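Putative methyl-accepting chemotaxis signal transduction protein (Campylobacter jejuni subsp. jejuni serotype O:2, PDB 4XMR) probably senses amino acids such as isoleucine through a tandem PAS sensory domain and passes the signal across the membrane to steer chemotaxis. Local coordinates at residues L22-S27 against K172-T177; D46-P51 against K145-D150; I68-R73 against L91-S96; G84-K89 against D114-A119. One frame throughout, in Å; residues are numbered along the deposited sequence.

Contact 1: L22-S27 against K172-T177; sequences LKVTQS and KTPGNT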
loop_
_atom_site.group_PDB
_atom_site.type_symbol
_atom_site.label_atom_id
_atom_site.label_comp_id
_atom_site.label_asym_id
_atom_site.label_seq_id
_atom_site.Cartn_x
_atom_site.Cartn_y
_atom_site.Cartn_z
ATOM N N LEU B 22 -9.122 -12.984 7.005
ATOM C CA LEU B 22 -8.061 -12.790 7.977
ATOM C C LEU B 22 -6.719 -12.569 7.277
ATOM O O LEU B 22 -5.943 -11.682 7.667
ATOM C CB LEU B 22 -7.999 -13.979 8.941
ATOM C CG LEU B 22 -6.911 -13.887 10.013
ATOM C CD1 LEU B 22 -7.065 -12.629 10.864
ATOM C CD2 LEU B 22 -6.959 -15.136 10.897
ATOM N N LYS B 23 -6.461 -13.340 6.222
ATOM C CA LYS B 23 -5.210 -13.207 5.483
ATOM C C LYS B 23 -5.101 -11.837 4.805
ATOM O O LYS B 23 -4.005 -11.288 4.708
ATOM C CB LYS B 23 -5.021 -14.340 4.472
ATOM C CG LYS B 23 -3.621 -14.339 3.836
ATOM C CD LYS B 23 -3.318 -15.577 3.024
ATOM C CE LYS B 23 -1.937 -15.471 2.392
ATOM N NZ LYS B 23 -0.868 -15.214 3.407
ATOM N N VAL B 24 -6.221 -11.266 4.359
ATOM C CA VAL B 24 -6.165 -9.906 3.806
ATOM C C VAL B 24 -5.678 -8.916 4.865
ATOM O O VAL B 24 -4.882 -8.012 4.565
ATOM C CB VAL B 24 -7.534 -9.466 3.251
ATOM C CG1 VAL B 24 -7.514 -7.979 2.869
ATOM C CG2 VAL B 24 -7.919 -10.319 2.054
ATOM N N THR B 25 -6.146 -9.064 6.101
ATOM C CA THR B 25 -5.678 -8.187 7.166
ATOM C C THR B 25 -4.205 -8.457 7.494
ATOM O O THR B 25 -3.437 -7.515 7.710
ATOM C CB THR B 25 -6.613 -8.252 8.397
ATOM O OG1 THR B 25 -7.827 -7.560 8.080
ATOM C CG2 THR B 25 -5.988 -7.615 9.632
ATOM N N GLN B 26 -3.804 -9.725 7.504
ATOM C CA GLN B 26 -2.388 -10.048 7.646
ATOM C C GLN B 26 -1.540 -9.360 6.567
ATOM O O GLN B 26 -0.520 -8.744 6.876
ATOM C CB GLN B 26 -2.174 -11.567 7.620
ATOM C CG GLN B 26 -0.711 -11.969 7.652
ATOM C CD GLN B 26 -0.523 -13.462 7.531
ATOM O OE1 GLN B 26 -1.427 -14.237 7.825
ATOM N NE2 GLN B 26 0.657 -13.873 7.093
ATOM N N SER B 27 -1.984 -9.459 5.317
ATOM C CA SER B 27 -1.280 -8.827 4.209
ATOM C C SER B 27 -1.185 -7.312 4.375
ATOM O O SER B 27 -0.178 -6.698 4.020
ATOM C CB SER B 27 -1.959 -9.162 2.878
ATOM O OG SER B 27 -1.827 -10.545 2.575
ATOM N N LYS B 172 -10.542 -0.490 6.480
ATOM C CA LYS B 172 -11.110 -0.597 5.139
ATOM C C LYS B 172 -11.203 -2.032 4.645
ATOM O O LYS B 172 -11.832 -2.303 3.630
ATOM C CB LYS B 172 -10.287 0.233 4.143
ATOM C CG LYS B 172 -10.415 1.742 4.310
ATOM C CD LYS B 172 -9.586 2.469 3.253
ATOM C CE LYS B 172 -9.784 3.975 3.312
ATOM N NZ LYS B 172 -11.182 4.364 2.970
ATOM N N THR B 173 -10.566 -2.952 5.355
ATOM C CA THR B 173 -10.568 -4.337 4.906
ATOM C C THR B 173 -11.922 -5.001 5.146
ATOM O O THR B 173 -12.617 -4.674 6.107
ATOM C CB THR B 173 -9.500 -5.182 5.635
ATOM O OG1 THR B 173 -9.808 -5.261 7.037
ATOM C CG2 THR B 173 -8.095 -4.609 5.421
ATOM N N PRO B 174 -12.293 -5.952 4.284
ATOM C CA PRO B 174 -13.505 -6.740 4.557
ATOM C C PRO B 174 -13.378 -7.588 5.821
ATOM O O PRO B 174 -12.280 -7.822 6.336
ATOM C CB PRO B 174 -13.608 -7.657 3.339
ATOM C CG PRO B 174 -12.184 -7.742 2.819
ATOM C CD PRO B 174 -11.595 -6.392 3.065
ATOM N N GLY B 175 -14.515 -8.053 6.318
ATOM C CA GLY B 175 -14.524 -8.914 7.482
ATOM C C GLY B 175 -14.388 -8.158 8.787
ATOM O O GLY B 175 -13.851 -7.036 8.840
ATOM N N ASN B 176 -14.862 -8.794 9.855
ATOM C CA ASN B 176 -14.740 -8.234 11.185
ATOM C C ASN B 176 -13.360 -8.559 11.737
ATOM O O ASN B 176 -13.205 -9.429 12.619
ATOM C CB ASN B 176 -15.828 -8.783 12.092
ATOM C CG ASN B 176 -15.812 -8.142 13.453
ATOM O OD1 ASN B 176 -15.674 -6.919 13.575
ATOM N ND2 ASN B 176 -15.951 -8.959 14.491
ATOM N N THR B 177 -12.357 -7.875 11.186
ATOM C CA THR B 177 -10.973 -8.133 11.543
ATOM C C THR B 177 -10.433 -7.030 12.438
ATOM O O THR B 177 -10.889 -5.885 12.396
ATOM C CB THR B 177 -10.084 -8.279 10.306
ATOM O OG1 THR B 177 -10.162 -7.073 9.540
ATOM C CG2 THR B 177 -10.531 -9.454 9.436
HETATM O O HOH W 1 -9.486 -8.365 6.006
#
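T25 and L22 of helix 9-48 lie alongside the loop that leads into strand 177-180, with T25 CA 6.6 Å from T173 CA and L22 CA 6.5 Å from T177 CA. Three threonine side chains gather between the two backbones. T177 comes alongside T25 pointing the opposite way, and T173 lies across it. T25 OG1 lies beside its own backbone N (chi1 -73°), and this turns it to the loop. It comes to 2.8 Å from T177 OG1. This pair is probably hydrogen-bonded, but T173 OG1 is also near enough to compete for the proton. The firm partner of T173 OG1 is V170 O, at the end of the preceding helix. Water 1 extends the polar cluster. T25 OG1 donates to this water at 2.8 Å, and the water donates in turn to P174 O at 2.9 Å. An apolar patch lies next to it. V24 CG1 is 4.3 Å from T173 CG2 and 4.4 Å from P174 CD. In the assembly V24 and P174 also pack on P174 and V24 of the second subunit, so this patch belongs to the dimer interface. T177, in turn, packs on I240 of the second sheet. T25 OG1 thus gives its proton to the water and can accept from T177 OG1. Without any ion pair, these links tie the long helix to the loop at the start of the second sheet.

Contact 2: D46-P51 against K145-D150; sequences DIANLP and KAIYKD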
loop_
_atom_site.group_PDB
_atom_site.type_symbol
_atom_site.label_atom_id
_atom_site.label_comp_id
_atom_site.label_asym_id
_atom_site.label_seq_id
_atom_site.Cartn_x
_atom_site.Cartn_y
_atom_site.Cartn_z
ATOM N N ASP B 46 20.651 7.220 0.359
ATOM C CA ASP B 46 20.881 8.561 -0.160
ATOM C C ASP B 46 21.687 9.423 0.816
ATOM O O ASP B 46 22.523 10.210 0.395
ATOM C CB ASP B 46 19.551 9.222 -0.535
ATOM C CG ASP B 46 19.187 9.004 -1.992
ATOM O OD1 ASP B 46 20.108 8.901 -2.840
ATOM O OD2 ASP B 46 17.979 8.962 -2.302
ATOM N N ILE B 47 21.462 9.270 2.112
ATOM C CA ILE B 47 22.260 10.024 3.073
ATOM C C ILE B 47 23.726 9.577 3.036
ATOM O O ILE B 47 24.644 10.407 2.972
ATOM C CB ILE B 47 21.688 9.917 4.505
ATOM C CG1 ILE B 47 20.306 10.569 4.553
ATOM C CG2 ILE B 47 22.643 10.577 5.506
ATOM C CD1 ILE B 47 19.528 10.280 5.827
ATOM N N ALA B 48 23.931 8.266 3.050
ATOM C CA ALA B 48 25.276 7.716 3.048
ATOM C C ALA B 48 26.016 7.956 1.725
ATOM O O ALA B 48 27.235 7.828 1.668
ATOM C CB ALA B 48 25.232 6.236 3.391
ATOM N N ASN B 49 25.275 8.311 0.679
ATOM C CA ASN B 49 25.873 8.635 -0.616
ATOM C C ASN B 49 26.487 10.039 -0.652
ATOM O O ASN B 49 27.221 10.376 -1.576
ATOM C CB ASN B 49 24.826 8.502 -1.723
ATOM C CG ASN B 49 25.405 8.673 -3.103
ATOM O OD1 ASN B 49 26.390 8.029 -3.452
ATOM N ND2 ASN B 49 24.804 9.551 -3.894
ATOM N N LEU B 50 26.171 10.858 0.343
ATOM C CA LEU B 50 26.815 12.159 0.487
ATOM C C LEU B 50 28.295 11.942 0.795
ATOM O O LEU B 50 28.654 10.951 1.430
ATOM C CB LEU B 50 26.173 12.959 1.613
ATOM C CG LEU B 50 24.759 13.491 1.337
ATOM C CD1 LEU B 50 24.150 14.026 2.632
ATOM C CD2 LEU B 50 24.771 14.573 0.251
ATOM N N PRO B 51 29.159 12.845 0.328
ATOM C CA PRO B 51 30.574 12.659 0.665
ATOM C C PRO B 51 30.825 12.748 2.171
ATOM O O PRO B 51 30.090 13.445 2.875
ATOM C CB PRO B 51 31.279 13.795 -0.084
ATOM C CG PRO B 51 30.222 14.765 -0.452
ATOM C CD PRO B 51 28.917 14.018 -0.523
ATOM N N LYS B 145 17.371 3.341 11.642
ATOM C CA LYS B 145 18.510 2.667 11.058
ATOM C C LYS B 145 19.759 3.475 11.317
ATOM O O LYS B 145 19.787 4.679 11.066
ATOM C CB LYS B 145 18.316 2.481 9.552
ATOM C CG LYS B 145 19.425 1.670 8.906
ATOM C CD LYS B 145 18.889 0.744 7.835
ATOM C CE LYS B 145 19.643 -0.582 7.816
ATOM N NZ LYS B 145 21.123 -0.411 7.724
ATOM N N ALA B 146 20.797 2.815 11.815
ATOM C CA ALA B 146 22.066 3.480 12.024
ATOM C C ALA B 146 22.682 3.757 10.667
ATOM O O ALA B 146 22.704 2.883 9.793
ATOM C CB ALA B 146 22.991 2.615 12.865
ATOM N N ILE B 147 23.179 4.976 10.488
ATOM C CA ILE B 147 23.794 5.374 9.232
ATOM C C ILE B 147 25.295 5.387 9.394
ATOM O O ILE B 147 25.820 6.067 10.278
ATOM C CB ILE B 147 23.358 6.787 8.812
ATOM C CG1 ILE B 147 21.839 6.914 8.891
ATOM C CG2 ILE B 147 23.878 7.120 7.413
ATOM C CD1 ILE B 147 21.112 5.912 8.035
ATOM N N TYR B 148 25.979 4.648 8.529
ATOM C CA TYR B 148 27.433 4.608 8.523
ATOM C C TYR B 148 27.976 5.191 7.233
ATOM O O TYR B 148 27.365 5.046 6.174
ATOM C CB TYR B 148 27.924 3.172 8.665
ATOM C CG TYR B 148 27.550 2.561 9.984
ATOM C CD1 TYR B 148 28.387 2.686 11.090
ATOM C CD2 TYR B 148 26.351 1.878 10.136
ATOM C CE1 TYR B 148 28.035 2.142 12.309
ATOM C CE2 TYR B 148 25.997 1.330 11.345
ATOM C CZ TYR B 148 26.841 1.462 12.423
ATOM O OH TYR B 148 26.466 0.915 13.623
ATOM N N LYS B 149 29.124 5.848 7.338
ATOM C CA LYS B 149 29.856 6.340 6.183
ATOM C C LYS B 149 31.298 5.880 6.340
ATOM O O LYS B 149 31.944 6.195 7.337
ATOM C CB LYS B 149 29.815 7.865 6.126
ATOM C CG LYS B 149 30.557 8.468 4.934
ATOM C CD LYS B 149 29.905 8.093 3.606
ATOM C CE LYS B 149 30.645 8.737 2.442
ATOM N NZ LYS B 149 29.982 8.504 1.132
ATOM N N ASP B 150 31.796 5.115 5.370
ATOM C CA ASP B 150 33.143 4.562 5.428
ATOM C C ASP B 150 33.360 3.832 6.750
ATOM O O ASP B 150 34.433 3.907 7.353
ATOM C CB ASP B 150 34.191 5.655 5.217
ATOM C CG ASP B 150 34.147 6.234 3.816
ATOM O OD1 ASP B 150 33.206 5.905 3.061
ATOM O OD2 ASP B 150 35.039 7.034 3.465
#
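K149 reaches from strand 139-149 to A48 and L50, where the long helix 9-48 packs against the antiparallel sheet of the first PAS-like (PDC) sensor module. Its side chain first runs out with CG anti to the backbone N. It then bends once, at chi2 (65°), and is extended beyond. This shape brings the ammonium between two backbone carbonyls. K149 NZ donates to A48 O at 2.9 Å and to L50 O at 2.8 Å. The two approaches differ. The bond to A48 is the straighter at the carbonyl, with a C=O...N angle of 159° and the donor tilted a little from the carbonyl plane. At L50 the donor stands well above that plane, with an angle of 142°. The positive charge sits among carbonyls near the C-terminal end of the long helix, where it probably suits the helix dipole. K149 CE lies 4.0 Å from P51 C, and the K149 side chain also packs on Y52 and L55. Deeper in, I47 and I147 lie nearly perpendicular to each other and meet through their CG2 methyls. I147 is modelled in two conformers, so this approach is less certain. I47 also packs on L69 of helix 58-76, and I147 on L157 of the next strand. A48 has only a methyl group to offer, and A48 CB rests 3.7 Å from the backbone O of Y148.

Contact 3: I68-R73 against L91-S96; sequences ILKYYR and LLSQKS. With SO4 (sulfate ion), chain F.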
loop_
_atom_site.group_PDB
_atom_site.type_symbol
_atom_site.label_atom_id
_atom_site.label_comp_id
_atom_site.label_asym_id
_atom_site.label_seq_id
_atom_site.Cartn_x
_atom_site.Cartn_y
_atom_site.Cartn_z
ATOM N N ILE B 68 17.311 16.282 1.992
ATOM C CA ILE B 68 16.957 14.895 1.709
ATOM C C ILE B 68 15.841 14.425 2.649
ATOM O O ILE B 68 14.872 13.791 2.209
ATOM C CB ILE B 68 18.184 13.953 1.837
ATOM C CG1 ILE B 68 19.357 14.486 1.021
ATOM C CG2 ILE B 68 17.810 12.566 1.364
ATOM C CD1 ILE B 68 20.598 13.573 1.031
ATOM N N LEU B 69 15.957 14.761 3.934
ATOM C CA LEU B 69 14.921 14.392 4.894
ATOM C C LEU B 69 13.585 14.990 4.490
ATOM O O LEU B 69 12.552 14.326 4.558
ATOM C CB LEU B 69 15.272 14.873 6.303
ATOM C CG LEU B 69 16.596 14.412 6.907
ATOM C CD1 LEU B 69 16.768 15.025 8.305
ATOM C CD2 LEU B 69 16.682 12.893 6.965
ATOM N N LYS B 70 13.604 16.258 4.084
ATOM C CA LYS B 70 12.372 16.937 3.709
ATOM C C LYS B 70 11.716 16.323 2.472
ATOM O O LYS B 70 10.506 16.085 2.453
ATOM C CB LYS B 70 12.626 18.428 3.471
ATOM C CG LYS B 70 11.360 19.209 3.107
ATOM C CD LYS B 70 11.639 20.687 2.851
ATOM C CE LYS B 70 12.217 20.919 1.465
ATOM N NZ LYS B 70 12.090 22.348 1.035
ATOM N N TYR B 71 12.501 16.091 1.426
ATOM C CA TYR B 71 11.924 15.559 0.194
ATOM C C TYR B 71 11.385 14.154 0.449
ATOM O O TYR B 71 10.291 13.812 0.006
ATOM C CB TYR B 71 12.936 15.569 -0.960
ATOM C CG TYR B 71 13.327 16.957 -1.408
ATOM C CD1 TYR B 71 12.364 17.938 -1.610
ATOM C CD2 TYR B 71 14.663 17.299 -1.596
ATOM C CE1 TYR B 71 12.725 19.232 -2.023
ATOM C CE2 TYR B 71 15.026 18.574 -2.004
ATOM C CZ TYR B 71 14.067 19.541 -2.213
ATOM O OH TYR B 71 14.470 20.807 -2.620
ATOM N N TYR B 72 12.127 13.346 1.199
ATOM C CA TYR B 72 11.617 12.022 1.529
ATOM C C TYR B 72 10.340 12.099 2.373
ATOM O O TYR B 72 9.368 11.381 2.121
ATOM C CB TYR B 72 12.688 11.192 2.240
ATOM C CG TYR B 72 13.523 10.331 1.320
ATOM C CD1 TYR B 72 14.549 10.879 0.541
ATOM C CD2 TYR B 72 13.306 8.961 1.252
ATOM C CE1 TYR B 72 15.328 10.080 -0.292
ATOM C CE2 TYR B 72 14.081 8.158 0.427
ATOM C CZ TYR B 72 15.087 8.715 -0.334
ATOM O OH TYR B 72 15.836 7.875 -1.130
ATOM N N ARG B 73 10.327 12.978 3.366
ATOM C CA ARG B 73 9.124 13.130 4.188
ATOM C C ARG B 73 7.911 13.450 3.316
ATOM O O ARG B 73 6.845 12.847 3.469
ATOM C CB ARG B 73 9.281 14.228 5.238
ATOM C CG ARG B 73 7.995 14.433 6.045
ATOM C CD ARG B 73 8.148 15.381 7.244
ATOM N NE ARG B 73 8.646 16.717 6.890
ATOM C CZ ARG B 73 7.902 17.717 6.409
ATOM N NH1 ARG B 73 6.604 17.556 6.171
ATOM N NH2 ARG B 73 8.469 18.893 6.140
ATOM N N LEU B 91 18.503 16.394 13.703
ATOM C CA LEU B 91 18.061 17.178 12.576
ATOM C C LEU B 91 16.665 16.678 12.215
ATOM O O LEU B 91 16.508 15.544 11.763
ATOM C CB LEU B 91 19.022 17.015 11.410
ATOM C CG LEU B 91 18.685 17.845 10.171
ATOM C CD1 LEU B 91 18.782 19.343 10.469
ATOM C CD2 LEU B 91 19.595 17.475 9.018
ATOM N N LEU B 92 15.663 17.530 12.421
ATOM C CA LEU B 92 14.258 17.124 12.372
ATOM C C LEU B 92 13.478 17.791 11.247
ATOM O O LEU B 92 13.397 19.019 11.191
ATOM C CB LEU B 92 13.587 17.429 13.715
ATOM C CG LEU B 92 12.079 17.180 13.822
ATOM C CD1 LEU B 92 11.724 15.714 13.543
ATOM C CD2 LEU B 92 11.583 17.600 15.192
ATOM N N SER B 93 12.927 16.970 10.353
ATOM C CA SER B 93 12.001 17.429 9.327
ATOM C C SER B 93 10.571 17.049 9.730
ATOM O O SER B 93 10.275 15.857 9.928
ATOM C CB SER B 93 12.354 16.828 7.970
ATOM O OG SER B 93 11.480 17.296 6.963
ATOM N N GLN B 94 9.709 18.055 9.875
ATOM C CA GLN B 94 8.293 17.846 10.173
ATOM C C GLN B 94 7.457 19.017 9.626
ATOM O O GLN B 94 8.014 20.066 9.297
ATOM C CB GLN B 94 8.070 17.660 11.676
ATOM C CG GLN B 94 8.494 18.849 12.518
ATOM C CD GLN B 94 8.109 18.741 13.997
ATOM O OE1 GLN B 94 8.059 19.747 14.693
ATOM N NE2 GLN B 94 7.850 17.534 14.475
ATOM N N LYS B 95 6.134 18.835 9.537
ATOM C CA LYS B 95 5.191 19.911 9.179
ATOM C C LYS B 95 5.408 21.162 10.026
ATOM O O LYS B 95 5.355 21.095 11.256
ATOM C CB LYS B 95 3.732 19.437 9.333
ATOM C CG LYS B 95 2.651 20.534 9.159
ATOM C CD LYS B 95 1.243 20.038 9.550
ATOM C CE LYS B 95 0.163 21.088 9.266
ATOM N NZ LYS B 95 -1.210 20.646 9.664
ATOM N N SER B 96 5.646 22.287 9.343
ATOM C CA SER B 96 5.812 23.618 9.947
ATOM C C SER B 96 6.346 24.596 8.917
ATOM O O SER B 96 7.492 25.041 9.020
ATOM C CB SER B 96 6.762 23.614 11.146
ATOM O OG SER B 96 7.952 22.895 10.872
HETATM S S SO4 F . 5.627 21.163 5.182
HETATM O O1 SO4 F . 6.983 20.899 4.722
HETATM O O2 SO4 F . 4.879 21.818 4.113
HETATM O O3 SO4 F . 4.976 19.905 5.536
HETATM O O4 SO4 F . 5.683 22.038 6.349
HETATM O O HOH W 2 11.144 20.066 6.951
#
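R73 and S93 join helix 58-76 to strand 90-94 in the PAS-like first sensor module, at a spot where a sulfate ion is bound. The helix and strand segments run roughly the same way, at 29°, with their axes 8.0 Å apart at closest approach. The inner part of the contact is apolar. L69 CD1 lies 3.8 Å from L91 CD2 as the two leucines cross obliquely, and L69 CB packs on S93 CB. L69 also touches V81 of strand 80-84, so this leucine spans two neighbouring strands. Further out, R73 extends with CG anti to its backbone N and bends at chi3 (57°), which lays the guanidinium against the end of the strand. R73 NE donates to S93 OG at 2.9 Å, almost straight at 171°, and the serine oxygen lies in the guanidinium plane. The outer nitrogens hold the sulfate: R73 NH1 bonds sulfate O3 and R73 NH2 bonds sulfate O1, each at 2.9 Å. R73 NH2 also donates to water 2, which is 2.8 Å from S93 OG. One face of the group is covered by the Q94-K95 peptide, with Q94 C 3.5 Å above its centre. The ion takes a further bond from S96 N to sulfate O4, at 3.0 Å, and another from H74 NE2. S93, the water and the peptide thus fix the rotation of the guanidinium. Its NH1 and NH2, with S96 N and H74 NE2, form a small anion-binding spot, although the sulfate itself probably came from the crystallisation liquor.

Contact 4: G84-K89 against D114-A119; sequences GLNNGK and DWYQEA. With ILE (isoleucine), chain E.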
loop_
_atom_site.group_PDB
_atom_site.type_symbol
_atom_site.label_atom_id
_atom_site.label_comp_id
_atom_site.label_asym_id
_atom_site.label_seq_id
_atom_site.Cartn_x
_atom_site.Cartn_y
_atom_site.Cartn_z
ATOM N N GLY B 84 19.332 11.541 14.162
ATOM C CA GLY B 84 19.849 11.752 15.507
ATOM C C GLY B 84 21.356 11.593 15.563
ATOM O O GLY B 84 21.886 10.609 15.085
ATOM N N LEU B 85 22.043 12.551 16.178
ATOM C CA LEU B 85 23.511 12.520 16.260
ATOM C C LEU B 85 24.011 12.040 17.628
ATOM O O LEU B 85 23.279 12.102 18.611
ATOM C CB LEU B 85 24.078 13.915 15.963
ATOM C CG LEU B 85 23.606 14.560 14.653
ATOM C CD1 LEU B 85 24.153 15.974 14.488
ATOM C CD2 LEU B 85 23.962 13.699 13.443
ATOM N N ASN B 86 25.265 11.587 17.698
ATOM C CA ASN B 86 25.834 11.141 18.974
ATOM C C ASN B 86 25.942 12.252 20.012
ATOM O O ASN B 86 25.928 11.989 21.216
ATOM C CB ASN B 86 27.197 10.458 18.791
ATOM C CG ASN B 86 27.837 10.056 20.120
ATOM O OD1 ASN B 86 27.319 9.202 20.843
ATOM N ND2 ASN B 86 28.967 10.679 20.447
ATOM N N ASN B 87 26.041 13.498 19.558
ATOM C CA ASN B 87 26.097 14.605 20.505
ATOM C C ASN B 87 24.721 14.911 21.087
ATOM O O ASN B 87 24.568 15.806 21.914
ATOM C CB ASN B 87 26.774 15.849 19.910
ATOM C CG ASN B 87 25.940 16.537 18.839
ATOM O OD1 ASN B 87 24.847 16.096 18.488
ATOM N ND2 ASN B 87 26.462 17.642 18.323
ATOM N N GLY B 88 23.720 14.156 20.639
ATOM C CA GLY B 88 22.391 14.249 21.207
ATOM C C GLY B 88 21.460 15.145 20.418
ATOM O O GLY B 88 20.256 15.146 20.653
ATOM N N LYS B 89 22.015 15.911 19.484
ATOM C CA LYS B 89 21.201 16.792 18.662
ATOM C C LYS B 89 20.496 15.973 17.587
ATOM O O LYS B 89 20.948 14.884 17.212
ATOM C CB LYS B 89 22.051 17.891 18.023
ATOM C CG LYS B 89 22.724 18.808 19.032
ATOM C CD LYS B 89 23.370 19.990 18.340
ATOM C CE LYS B 89 24.108 20.887 19.326
ATOM N NZ LYS B 89 24.786 22.016 18.625
ATOM N N ASP B 114 14.689 4.065 22.597
ATOM C CA ASP B 114 14.778 2.753 21.972
ATOM C C ASP B 114 15.075 2.831 20.480
ATOM O O ASP B 114 15.921 2.084 19.979
ATOM C CB ASP B 114 13.508 1.932 22.231
ATOM C CG ASP B 114 13.623 1.049 23.464
ATOM O OD1 ASP B 114 14.512 1.300 24.304
ATOM O OD2 ASP B 114 12.821 0.101 23.592
ATOM N N TRP B 115 14.407 3.738 19.765
ATOM C CA TRP B 115 14.642 3.844 18.326
ATOM C C TRP B 115 16.102 4.159 18.050
ATOM O O TRP B 115 16.659 3.734 17.039
ATOM C CB TRP B 115 13.712 4.864 17.641
ATOM C CG TRP B 115 13.869 6.310 18.065
ATOM C CD1 TRP B 115 13.056 7.001 18.921
ATOM C CD2 TRP B 115 14.864 7.245 17.617
ATOM N NE1 TRP B 115 13.494 8.293 19.054
ATOM C CE2 TRP B 115 14.606 8.467 18.268
ATOM C CE3 TRP B 115 15.961 7.162 16.747
ATOM C CZ2 TRP B 115 15.393 9.600 18.069
ATOM C CZ3 TRP B 115 16.739 8.288 16.549
ATOM C CH2 TRP B 115 16.453 9.489 17.208
ATOM N N TYR B 116 16.724 4.885 18.972
ATOM C CA TYR B 116 18.119 5.255 18.813
ATOM C C TYR B 116 19.015 4.093 19.246
ATOM O O TYR B 116 19.837 3.604 18.470
ATOM C CB TYR B 116 18.421 6.532 19.606
ATOM C CG TYR B 116 19.823 7.066 19.430
ATOM C CD1 TYR B 116 20.842 6.684 20.288
ATOM C CD2 TYR B 116 20.126 7.961 18.409
ATOM C CE1 TYR B 116 22.115 7.165 20.132
ATOM C CE2 TYR B 116 21.404 8.449 18.248
ATOM C CZ TYR B 116 22.393 8.044 19.111
ATOM O OH TYR B 116 23.670 8.526 18.959
ATOM N N GLN B 117 18.839 3.631 20.478
ATOM C CA GLN B 117 19.722 2.602 21.010
ATOM C C GLN B 117 19.616 1.270 20.271
ATOM O O GLN B 117 20.625 0.611 20.029
ATOM C CB GLN B 117 19.517 2.438 22.513
ATOM C CG GLN B 117 20.134 3.580 23.304
ATOM C CD GLN B 117 21.650 3.640 23.162
ATOM O OE1 GLN B 117 22.332 2.612 23.182
ATOM N NE2 GLN B 117 22.183 4.847 23.020
ATOM N N GLU B 118 18.410 0.885 19.876
ATOM C CA GLU B 118 18.248 -0.401 19.198
ATOM C C GLU B 118 18.857 -0.403 17.798
ATOM O O GLU B 118 19.359 -1.424 17.334
ATOM C CB GLU B 118 16.781 -0.831 19.169
ATOM C CG GLU B 118 16.219 -1.146 20.547
ATOM C CD GLU B 118 17.000 -2.243 21.249
ATOM O OE1 GLU B 118 17.323 -3.256 20.594
ATOM O OE2 GLU B 118 17.300 -2.083 22.451
ATOM N N ALA B 119 18.834 0.750 17.135
ATOM C CA ALA B 119 19.407 0.866 15.798
ATOM C C ALA B 119 20.914 0.648 15.826
ATOM O O ALA B 119 21.489 0.137 14.868
ATOM C CB ALA B 119 19.103 2.229 15.205
HETATM N N ILE E . 9.279 10.329 17.579
HETATM C CA ILE E . 10.631 10.543 18.068
HETATM C C ILE E . 10.592 10.520 19.590
HETATM O O ILE E . 11.590 10.244 20.245
HETATM C CB ILE E . 11.232 11.868 17.528
HETATM C CG1 ILE E . 12.744 11.897 17.770
HETATM C CG2 ILE E . 10.543 13.082 18.135
HETATM C CD1 ILE E . 13.466 13.018 17.042
HETATM O OXT ILE E . 9.535 10.744 20.185
HETATM O O HOH W 3 25.597 7.367 20.409
#
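Y116 points from helix 114-120 at G84 and at the turn that follows strand 80-84. Y116 CB lies over one face of the W115 indole, toward the rim. CG stands anti to the backbone N (chi1 -176°), which sends the ring across to that turn. Further along, Y116 CE2 meets G84 O at 3.9 Å, and this oxygen sits at the edge of the phenol ring. At the tip, Y116 OH is 3.4 Å from N86 CA and 3.6 Å from L85 O, in the type I turn from L85 to G88. No direct hydrogen bond joins the segments. Instead water 3 bridges them, 2.7 Å from Y116 OH and donating to N86 OD1, which also accepts from K111 NZ. The neighbouring W115 reaches both G84 and the ligand. W115 CH2 touches G84 CA at 4.4 Å. W115 NE1 donates to O of the bound isoleucine at 3.0 Å, and W115 CZ2 packs on the ligand CG1 at 3.5 Å. K113, Y131, D133, T134 and D160 also bond the ligand. Bonded to the ligand carboxylate and resting against G84, W115 forms one wall of the amino-acid pocket of this PDC sensor module, while Y116 packs on the hairpin turn.

In the fold
Helix 9-48 starts both long closures. Contact 1 joins its early part to the loop before strand 177-180, and so closes a loop that holds the other three contacts. Contact 2 joins the far part of the same helix to strand 139-149 and encloses contacts 3 and 4. These two cross, because segment 84-89 falls between 68-73 and 91-96, while 114-119 follows both. Contacts 2, 3 and 4 bind helices 9-48, 58-76 and 114-120 to the six-stranded sheet of the first module. Contacts 2 and 3 touch through D46 with Y72, and contacts 2 and 4 through A146 with A119. Contact 1 lies on the other side of the chain's centre, its centre about 38 Å from that of contact 2, at the five-stranded sheet.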